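Local coordinates for separin (Saccharomyces cerevisiae, PDB 5U1T), which cleaves the MCD1/SCC1 subunit of cohesin as a caspase-like cysteine protease at the onset of anaphase, so that chromosomes can segregate, at residues I1415-P1418 against L1422-T1425; E1426-G1431 against D1536-S1541; W1530-K1535 against G1582-I1587. All blocks are in the same frame, centred on the assembly; numbering follows the deposited sequence.

Interaction 1: I1415-P1418 against L1422-T1425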
loop_
_atom_site.group_PDB
_atom_site.type_symbol
_atom_site.label_atom_id
_atom_site.label_comp_id
_atom_site.label_asym_id
_atom_site.label_seq_id
_atom_site.Cartn_x
_atom_site.Cartn_y
_atom_site.Cartn_z
ATOM N N ILE A 1415 -49.564 4.002 -12.427
ATOM C CA ILE A 1415 -48.807 5.237 -12.470
ATOM C C ILE A 1415 -48.980 5.810 -13.874
ATOM O O ILE A 1415 -48.832 5.093 -14.856
ATOM C CB ILE A 1415 -47.327 4.994 -12.128
ATOM C CG1 ILE A 1415 -47.213 4.366 -10.737
ATOM C CG2 ILE A 1415 -46.529 6.275 -12.223
ATOM C CD1 ILE A 1415 -45.832 3.960 -10.353
ATOM N N LEU A 1416 -49.329 7.085 -13.977
ATOM C CA LEU A 1416 -49.637 7.667 -15.278
ATOM C C LEU A 1416 -48.969 9.020 -15.469
ATOM O O LEU A 1416 -49.278 9.961 -14.746
ATOM C CB LEU A 1416 -51.148 7.805 -15.441
ATOM C CG LEU A 1416 -51.637 8.280 -16.804
ATOM C CD1 LEU A 1416 -51.067 7.384 -17.884
ATOM C CD2 LEU A 1416 -53.160 8.281 -16.853
ATOM N N ASN A 1417 -48.052 9.113 -16.433
ATOM C CA ASN A 1417 -47.385 10.376 -16.763
ATOM C C ASN A 1417 -46.702 10.982 -15.532
ATOM O O ASN A 1417 -46.979 12.120 -15.159
ATOM C CB ASN A 1417 -48.410 11.359 -17.371
ATOM C CG ASN A 1417 -47.787 12.662 -17.867
ATOM O OD1 ASN A 1417 -46.594 12.739 -18.124
ATOM N ND2 ASN A 1417 -48.616 13.690 -18.014
ATOM N N PRO A 1418 -45.780 10.225 -14.905
ATOM C CA PRO A 1418 -45.219 10.630 -13.610
ATOM C C PRO A 1418 -44.373 11.880 -13.714
ATOM O O PRO A 1418 -43.715 12.243 -12.750
ATOM C CB PRO A 1418 -44.337 9.436 -13.204
ATOM C CG PRO A 1418 -44.570 8.369 -14.232
ATOM C CD PRO A 1418 -45.064 9.063 -15.457
ATOM N N LEU A 1422 -46.036 13.723 -21.011
ATOM C CA LEU A 1422 -46.818 12.880 -21.906
ATOM C C LEU A 1422 -48.294 13.186 -21.738
ATOM O O LEU A 1422 -49.070 12.341 -21.289
ATOM C CB LEU A 1422 -46.569 11.397 -21.630
ATOM C CG LEU A 1422 -45.262 10.746 -22.076
ATOM C CD1 LEU A 1422 -45.231 9.308 -21.601
ATOM C CD2 LEU A 1422 -45.116 10.829 -23.582
ATOM N N SER A 1423 -48.693 14.389 -22.119
ATOM C CA SER A 1423 -49.973 14.899 -21.676
ATOM C C SER A 1423 -51.151 14.341 -22.468
ATOM O O SER A 1423 -52.277 14.307 -21.965
ATOM C CB SER A 1423 -49.942 16.425 -21.717
ATOM O OG SER A 1423 -48.974 16.912 -20.782
ATOM N N ARG A 1424 -50.894 13.883 -23.691
ATOM C CA ARG A 1424 -51.939 13.269 -24.525
ATOM C C ARG A 1424 -52.220 11.856 -24.033
ATOM O O ARG A 1424 -53.351 11.367 -24.079
ATOM C CB ARG A 1424 -51.510 13.240 -25.997
ATOM C CG ARG A 1424 -52.619 13.064 -27.048
ATOM C CD ARG A 1424 -52.012 13.176 -28.462
ATOM N NE ARG A 1424 -50.843 14.072 -28.463
ATOM C CZ ARG A 1424 -49.589 13.704 -28.740
ATOM N NH1 ARG A 1424 -48.599 14.596 -28.697
ATOM N NH2 ARG A 1424 -49.325 12.452 -29.068
ATOM N N THR A 1425 -51.154 11.201 -23.582
ATOM C CA THR A 1425 -51.258 9.887 -22.973
ATOM C C THR A 1425 -52.109 10.011 -21.723
ATOM O O THR A 1425 -53.029 9.218 -21.504
ATOM C CB THR A 1425 -49.878 9.301 -22.612
ATOM O OG1 THR A 1425 -49.029 9.330 -23.762
ATOM C CG2 THR A 1425 -50.026 7.875 -22.110
#
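Leu1416, the last residue of strand 1412-1416, touches Thr1425 in the first turn of the following helix through the end of its side chain, with CD1 of Leu1416 4.4 Å from CG2 of Thr1425. The hydroxyl of Thr1425 has its polar partner in Asp1538 of helix 1534-1548. Leu1416 also packs on Phe1433, further along the same helix, 1423-1436. The contact spans the strand-to-helix connection of a beta-alpha-beta unit, in which strand 1412-1416 runs into helix 1423-1436 and the chain then returns as the parallel strand 1444-1447. Next along the chain, Asn1417 has left the strand and makes the largest single contribution to the contact. With CG anti to the backbone N (chi1 -175°), its amide reaches across to Leu1422, the N-cap residue. Asn1417 OD1 accepts a hydrogen bond from Leu1422 N at 3.1 Å, bent at the hydrogen (135°), with the donor lying well above the carbonyl plane. A weak bond from Asp1421 N reaches the same oxygen. Leu1422 CB lies 3.8 Å from Asn1417 OD1. At the other end of the amide, Asn1417 ND2 passes 4.1 Å from Ser1423 CA and bonds weakly to Glu1426 OE1.

Interaction 2: E1426-G1431 against D1536-S1541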
loop_
_atom_site.group_PDB
_atom_site.type_symbol
_atom_site.label_atom_id
_atom_site.label_comp_id
_atom_site.label_asym_id
_atom_site.label_seq_id
_atom_site.Cartn_x
_atom_site.Cartn_y
_atom_site.Cartn_z
ATOM N N GLU A 1426 -51.805 11.015 -20.908
ATOM C CA GLU A 1426 -52.606 11.250 -19.720
ATOM C C GLU A 1426 -54.065 11.419 -20.108
ATOM O O GLU A 1426 -54.924 10.809 -19.493
ATOM C CB GLU A 1426 -52.126 12.464 -18.943
ATOM C CG GLU A 1426 -52.841 12.606 -17.603
ATOM C CD GLU A 1426 -52.371 13.810 -16.795
ATOM O OE1 GLU A 1426 -51.373 13.695 -16.051
ATOM O OE2 GLU A 1426 -53.007 14.875 -16.912
ATOM N N SER A 1427 -54.329 12.207 -21.148
ATOM C CA SER A 1427 -55.702 12.429 -21.620
ATOM C C SER A 1427 -56.425 11.132 -21.935
ATOM O O SER A 1427 -57.592 10.965 -21.570
ATOM C CB SER A 1427 -55.726 13.316 -22.869
ATOM O OG SER A 1427 -55.011 14.522 -22.676
ATOM N N LYS A 1428 -55.734 10.222 -22.615
ATOM C CA LYS A 1428 -56.353 8.978 -23.058
ATOM C C LYS A 1428 -56.724 8.054 -21.909
ATOM O O LYS A 1428 -57.797 7.459 -21.917
ATOM C CB LYS A 1428 -55.439 8.222 -24.026
ATOM C CG LYS A 1428 -55.241 8.934 -25.351
ATOM C CD LYS A 1428 -54.316 8.172 -26.271
ATOM C CE LYS A 1428 -54.157 8.900 -27.599
ATOM N NZ LYS A 1428 -53.228 8.177 -28.514
ATOM N N PHE A 1429 -55.852 7.935 -20.919
ATOM C CA PHE A 1429 -56.040 6.910 -19.897
ATOM C C PHE A 1429 -56.605 7.435 -18.584
ATOM O O PHE A 1429 -57.014 6.642 -17.730
ATOM C CB PHE A 1429 -54.717 6.191 -19.649
ATOM C CG PHE A 1429 -54.284 5.348 -20.802
ATOM C CD1 PHE A 1429 -54.813 4.076 -20.983
ATOM C CD2 PHE A 1429 -53.377 5.831 -21.729
ATOM C CE1 PHE A 1429 -54.424 3.293 -22.056
ATOM C CE2 PHE A 1429 -52.982 5.049 -22.814
ATOM C CZ PHE A 1429 -53.505 3.779 -22.975
ATOM N N LYS A 1430 -56.631 8.761 -18.440
ATOM C CA LYS A 1430 -57.188 9.432 -17.263
ATOM C C LYS A 1430 -58.508 8.781 -16.881
ATOM O O LYS A 1430 -58.715 8.405 -15.728
ATOM C CB LYS A 1430 -57.378 10.931 -17.542
ATOM C CG LYS A 1430 -57.667 11.789 -16.323
ATOM C CD LYS A 1430 -57.579 13.298 -16.625
ATOM C CE LYS A 1430 -56.172 13.708 -17.076
ATOM N NZ LYS A 1430 -55.842 15.130 -16.726
ATOM N N GLY A 1431 -59.366 8.613 -17.883
ATOM C CA GLY A 1431 -60.686 8.031 -17.722
ATOM C C GLY A 1431 -60.763 6.685 -17.024
ATOM O O GLY A 1431 -61.263 6.609 -15.903
ATOM N N ASP A 1536 -48.860 5.919 -31.153
ATOM C CA ASP A 1536 -48.864 4.525 -31.593
ATOM C C ASP A 1536 -48.845 3.529 -30.439
ATOM O O ASP A 1536 -49.551 2.519 -30.462
ATOM C CB ASP A 1536 -47.672 4.270 -32.506
ATOM C CG ASP A 1536 -48.075 4.040 -33.923
ATOM O OD1 ASP A 1536 -49.269 4.243 -34.251
ATOM O OD2 ASP A 1536 -47.190 3.648 -34.712
ATOM N N ILE A 1537 -48.022 3.811 -29.433
ATOM C CA ILE A 1537 -47.845 2.872 -28.337
ATOM C C ILE A 1537 -49.107 2.850 -27.485
ATOM O O ILE A 1537 -49.507 1.796 -26.979
ATOM C CB ILE A 1537 -46.599 3.219 -27.469
ATOM C CG1 ILE A 1537 -46.324 2.113 -26.444
ATOM C CG2 ILE A 1537 -46.753 4.578 -26.784
ATOM C CD1 ILE A 1537 -46.068 0.765 -27.053
ATOM N N ASP A 1538 -49.746 4.012 -27.358
ATOM C CA ASP A 1538 -50.983 4.128 -26.604
ATOM C C ASP A 1538 -52.139 3.466 -27.334
ATOM O O ASP A 1538 -53.044 2.948 -26.685
ATOM C CB ASP A 1538 -51.300 5.587 -26.318
ATOM C CG ASP A 1538 -50.374 6.182 -25.288
ATOM O OD1 ASP A 1538 -49.653 5.405 -24.615
ATOM O OD2 ASP A 1538 -50.368 7.428 -25.149
ATOM N N LYS A 1539 -52.110 3.487 -28.671
ATOM C CA LYS A 1539 -53.014 2.659 -29.471
ATOM C C LYS A 1539 -52.840 1.206 -29.019
ATOM O O LYS A 1539 -53.812 0.534 -28.685
ATOM C CB LYS A 1539 -52.738 2.784 -30.981
ATOM C CG LYS A 1539 -53.408 3.952 -31.710
ATOM C CD LYS A 1539 -53.508 3.658 -33.222
ATOM C CE LYS A 1539 -54.405 4.651 -33.985
ATOM N NZ LYS A 1539 -53.836 6.040 -34.018
ATOM N N PHE A 1540 -51.591 0.747 -28.975
ATOM C CA PHE A 1540 -51.281 -0.623 -28.590
ATOM C C PHE A 1540 -51.732 -0.930 -27.164
ATOM O O PHE A 1540 -52.341 -1.963 -26.909
ATOM C CB PHE A 1540 -49.771 -0.895 -28.754
ATOM C CG PHE A 1540 -49.310 -2.193 -28.141
ATOM C CD1 PHE A 1540 -49.465 -3.388 -28.819
ATOM C CD2 PHE A 1540 -48.730 -2.216 -26.885
ATOM C CE1 PHE A 1540 -49.054 -4.581 -28.252
ATOM C CE2 PHE A 1540 -48.317 -3.399 -26.313
ATOM C CZ PHE A 1540 -48.476 -4.580 -26.993
ATOM N N SER A 1541 -51.423 -0.042 -26.234
ATOM C CA SER A 1541 -51.816 -0.238 -24.841
ATOM C C SER A 1541 -53.328 -0.358 -24.681
ATOM O O SER A 1541 -53.814 -1.274 -24.013
ATOM C CB SER A 1541 -51.303 0.907 -23.974
ATOM O OG SER A 1541 -49.896 0.977 -24.041
#
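Phe1429 and Lys1428 reach from helix 1426-1431 to Asp1538 and Ser1541 on helix 1536-1541. The phenylalanine side chain leaves its backbone with CG anti to the carbonyl carbon (chi1 -69°), and its CB packs 3.8 Å from CD2 of Leu1416 on the preceding strand. Beyond CG the ring extends toward the second helix. Its CE2 comes 3.8 Å from Asp1538 CG, so the carboxylate sits at the ring edge, the two planes turned 82° against each other. At the far end, Phe1429 CZ meets Ser1541 CB at 3.8 Å, one turn further along the partner helix, and lies about as close to the backbone oxygen of Asp1538. An alanine in place of Phe1429 would probably open a gap between the two helices, leaving Asp1538 and Ser1541 without the ring that packs on them. Lys1428 arrives as a fully extended chain, its NZ 3.9 Å from Asp1538 CB. Its charge stays 4.5 Å from Asp1538 OD2, too far for a salt bridge but probably still mildly attractive. That oxygen takes its hydrogen bond from Thr1425, while Ser1541 OG turns back to its own helix and bonds Ile1537 O at 3.1 Å. The axes of the two short segments come within 11.2 Å of each other, at an angle of only 16°. Such nearly parallel neighbours are characteristic of the alpha/beta fold of clan CD, the caspase-like peptidases, where helices that follow parallel strands pack side by side against the sheet.

Interaction 3: W1530-K1535 against G1582-I1587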
loop_
_atom_site.group_PDB
_atom_site.type_symbol
_atom_site.label_atom_id
_atom_site.label_comp_id
_atom_site.label_asym_id
_atom_site.label_seq_id
_atom_site.Cartn_x
_atom_site.Cartn_y
_atom_site.Cartn_z
ATOM N N TRP A 1530 -37.066 -0.936 -27.101
ATOM C CA TRP A 1530 -36.452 0.350 -27.428
ATOM C C TRP A 1530 -37.450 1.484 -27.202
ATOM O O TRP A 1530 -38.524 1.250 -26.654
ATOM C CB TRP A 1530 -35.949 0.355 -28.868
ATOM C CG TRP A 1530 -36.934 -0.232 -29.831
ATOM C CD1 TRP A 1530 -38.062 0.361 -30.311
ATOM C CD2 TRP A 1530 -36.872 -1.528 -30.442
ATOM N NE1 TRP A 1530 -38.710 -0.487 -31.184
ATOM C CE2 TRP A 1530 -38.001 -1.653 -31.276
ATOM C CE3 TRP A 1530 -35.969 -2.593 -30.366
ATOM C CZ2 TRP A 1530 -38.251 -2.795 -32.024
ATOM C CZ3 TRP A 1530 -36.222 -3.728 -31.101
ATOM C CH2 TRP A 1530 -37.352 -3.821 -31.925
ATOM N N ASP A 1531 -37.110 2.704 -27.614
ATOM C CA ASP A 1531 -38.018 3.822 -27.391
ATOM C C ASP A 1531 -39.173 3.757 -28.371
ATOM O O ASP A 1531 -38.998 3.397 -29.537
ATOM C CB ASP A 1531 -37.320 5.183 -27.521
ATOM C CG ASP A 1531 -36.097 5.324 -26.623
ATOM O OD1 ASP A 1531 -35.996 4.611 -25.599
ATOM O OD2 ASP A 1531 -35.228 6.160 -26.958
ATOM N N VAL A 1532 -40.356 4.111 -27.882
ATOM C CA VAL A 1532 -41.567 4.123 -28.689
ATOM C C VAL A 1532 -42.234 5.498 -28.636
ATOM O O VAL A 1532 -42.033 6.234 -27.683
ATOM C CB VAL A 1532 -42.538 3.059 -28.205
ATOM C CG1 VAL A 1532 -41.977 1.692 -28.490
ATOM C CG2 VAL A 1532 -42.783 3.225 -26.715
ATOM N N THR A 1533 -43.003 5.855 -29.656
ATOM C CA THR A 1533 -43.619 7.179 -29.713
ATOM C C THR A 1533 -45.096 7.113 -29.294
ATOM O O THR A 1533 -45.760 6.092 -29.495
ATOM C CB THR A 1533 -43.487 7.797 -31.118
ATOM O OG1 THR A 1533 -44.190 6.988 -32.082
ATOM C CG2 THR A 1533 -42.019 7.915 -31.510
ATOM N N ASP A 1534 -45.615 8.205 -28.735
ATOM C CA ASP A 1534 -46.761 8.097 -27.821
ATOM C C ASP A 1534 -48.099 7.710 -28.455
ATOM O O ASP A 1534 -48.789 6.845 -27.912
ATOM C CB ASP A 1534 -46.903 9.399 -26.989
ATOM C CG ASP A 1534 -47.675 10.506 -27.700
ATOM O OD1 ASP A 1534 -47.121 11.163 -28.605
ATOM O OD2 ASP A 1534 -48.835 10.766 -27.311
ATOM N N LYS A 1535 -48.477 8.297 -29.587
ATOM C CA LYS A 1535 -49.783 7.947 -30.176
ATOM C C LYS A 1535 -49.894 6.462 -30.517
ATOM O O LYS A 1535 -50.899 5.824 -30.202
ATOM C CB LYS A 1535 -50.074 8.772 -31.437
ATOM C CG LYS A 1535 -50.288 10.240 -31.174
ATOM C CD LYS A 1535 -50.557 11.009 -32.444
ATOM C CE LYS A 1535 -51.344 12.257 -32.104
ATOM N NZ LYS A 1535 -52.622 11.864 -31.439
ATOM N N GLY A 1582 -44.544 -1.342 -33.113
ATOM C CA GLY A 1582 -45.205 -2.631 -32.929
ATOM C C GLY A 1582 -44.336 -3.835 -32.548
ATOM O O GLY A 1582 -44.830 -4.791 -31.943
ATOM N N ALA A 1583 -43.049 -3.802 -32.901
ATOM C CA ALA A 1583 -42.138 -4.900 -32.580
ATOM C C ALA A 1583 -41.451 -4.679 -31.242
ATOM O O ALA A 1583 -40.710 -5.538 -30.760
ATOM C CB ALA A 1583 -41.093 -5.074 -33.681
ATOM N N ALA A 1584 -41.702 -3.513 -30.654
ATOM C CA ALA A 1584 -41.035 -3.106 -29.429
ATOM C C ALA A 1584 -41.508 -3.862 -28.177
ATOM O O ALA A 1584 -40.682 -4.231 -27.341
ATOM C CB ALA A 1584 -41.202 -1.614 -29.238
ATOM N N PRO A 1585 -42.832 -4.089 -28.030
ATOM C CA PRO A 1585 -43.222 -4.781 -26.791
ATOM C C PRO A 1585 -42.797 -6.241 -26.717
ATOM O O PRO A 1585 -42.779 -6.902 -27.743
ATOM C CB PRO A 1585 -44.751 -4.662 -26.780
ATOM C CG PRO A 1585 -45.130 -4.153 -28.096
ATOM C CD PRO A 1585 -43.985 -3.434 -28.670
ATOM N N VAL A 1586 -42.458 -6.703 -25.507
ATOM C CA VAL A 1586 -41.989 -8.066 -25.232
ATOM C C VAL A 1586 -42.401 -8.479 -23.808
ATOM O O VAL A 1586 -42.581 -7.620 -22.958
ATOM C CB VAL A 1586 -40.443 -8.170 -25.411
ATOM C CG1 VAL A 1586 -39.709 -7.140 -24.532
ATOM C CG2 VAL A 1586 -39.949 -9.585 -25.159
ATOM N N ILE A 1587 -42.590 -9.773 -23.558
ATOM C CA ILE A 1587 -42.955 -10.292 -22.239
ATOM C C ILE A 1587 -41.918 -11.265 -21.672
ATOM O O ILE A 1587 -41.445 -12.146 -22.380
ATOM C CB ILE A 1587 -44.281 -11.055 -22.265
ATOM C CG1 ILE A 1587 -45.394 -10.249 -22.922
ATOM C CG2 ILE A 1587 -44.688 -11.456 -20.869
ATOM C CD1 ILE A 1587 -46.593 -11.122 -23.328
#
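Ala1584 is the bump of this contact, its methyl set into the angle between the indole of Trp1530 and the side chain of Val1532. Ala1584 CB lies 3.4 Å from Trp1530 NE1 and 3.5 Å from Val1532 CG1, touching both at once. Ala1584 CA stands 3.6 Å above the indole plane, over one face but displaced toward the rim. The benzo end of the ring fills the next hollow: Trp1530 CZ2 passes 3.8 Å from Ala1583 C and reaches the methyl of the same residue, CB, at 4.0 Å. Trp1530 takes a chi1 of 45°, with CG between the backbone N and the carbonyl carbon, which carries the indole across to the alanines. Its NE1 donates a hydrogen bond to Leu1580 O, which helps to fix the rotation of the ring. With methyls for side chains, Ala1583 and Ala1584 let the backbone come close to the indole. The side chain of Val1532 is about 4 Å from that of Cys1497, the probable catalytic cysteine, which places this packing beside the active site. Segment 1530-1535 follows strand 1524-1528, and segment 1582-1587 enters its antiparallel neighbour, strand 1585-1589, the outermost strand on that side of the sheet within this chain. Helices 1180-1198 and 1209-1237 supply Ile1191, Asn1195 and Met1226 as further neighbours of Trp1530, while helix 1534-1548 leads away from the far end of the loop.

Overall arrangement
Interaction 1 comes first along the chain and closes a short loop, with three residues between its segments, from strand 1412-1416 into helix 1423-1436. Interaction 2 opens on that same helix and spans 104 residues, bringing helix 1534-1548 alongside. Interaction 3 starts before that span ends, at the loop leading into helix 1534-1548, and finishes beyond it at strand 1585-1589, so interactions 2 and 3 cross. The three also meet directly: Arg1424 forms a salt bridge with Asp1534, and Phe1540 packs on Pro1585. Together they join the beginning of the six-stranded sheet's beta-alpha-beta unit to its antiparallel strand, outermost within this chain, through two neighbouring helices.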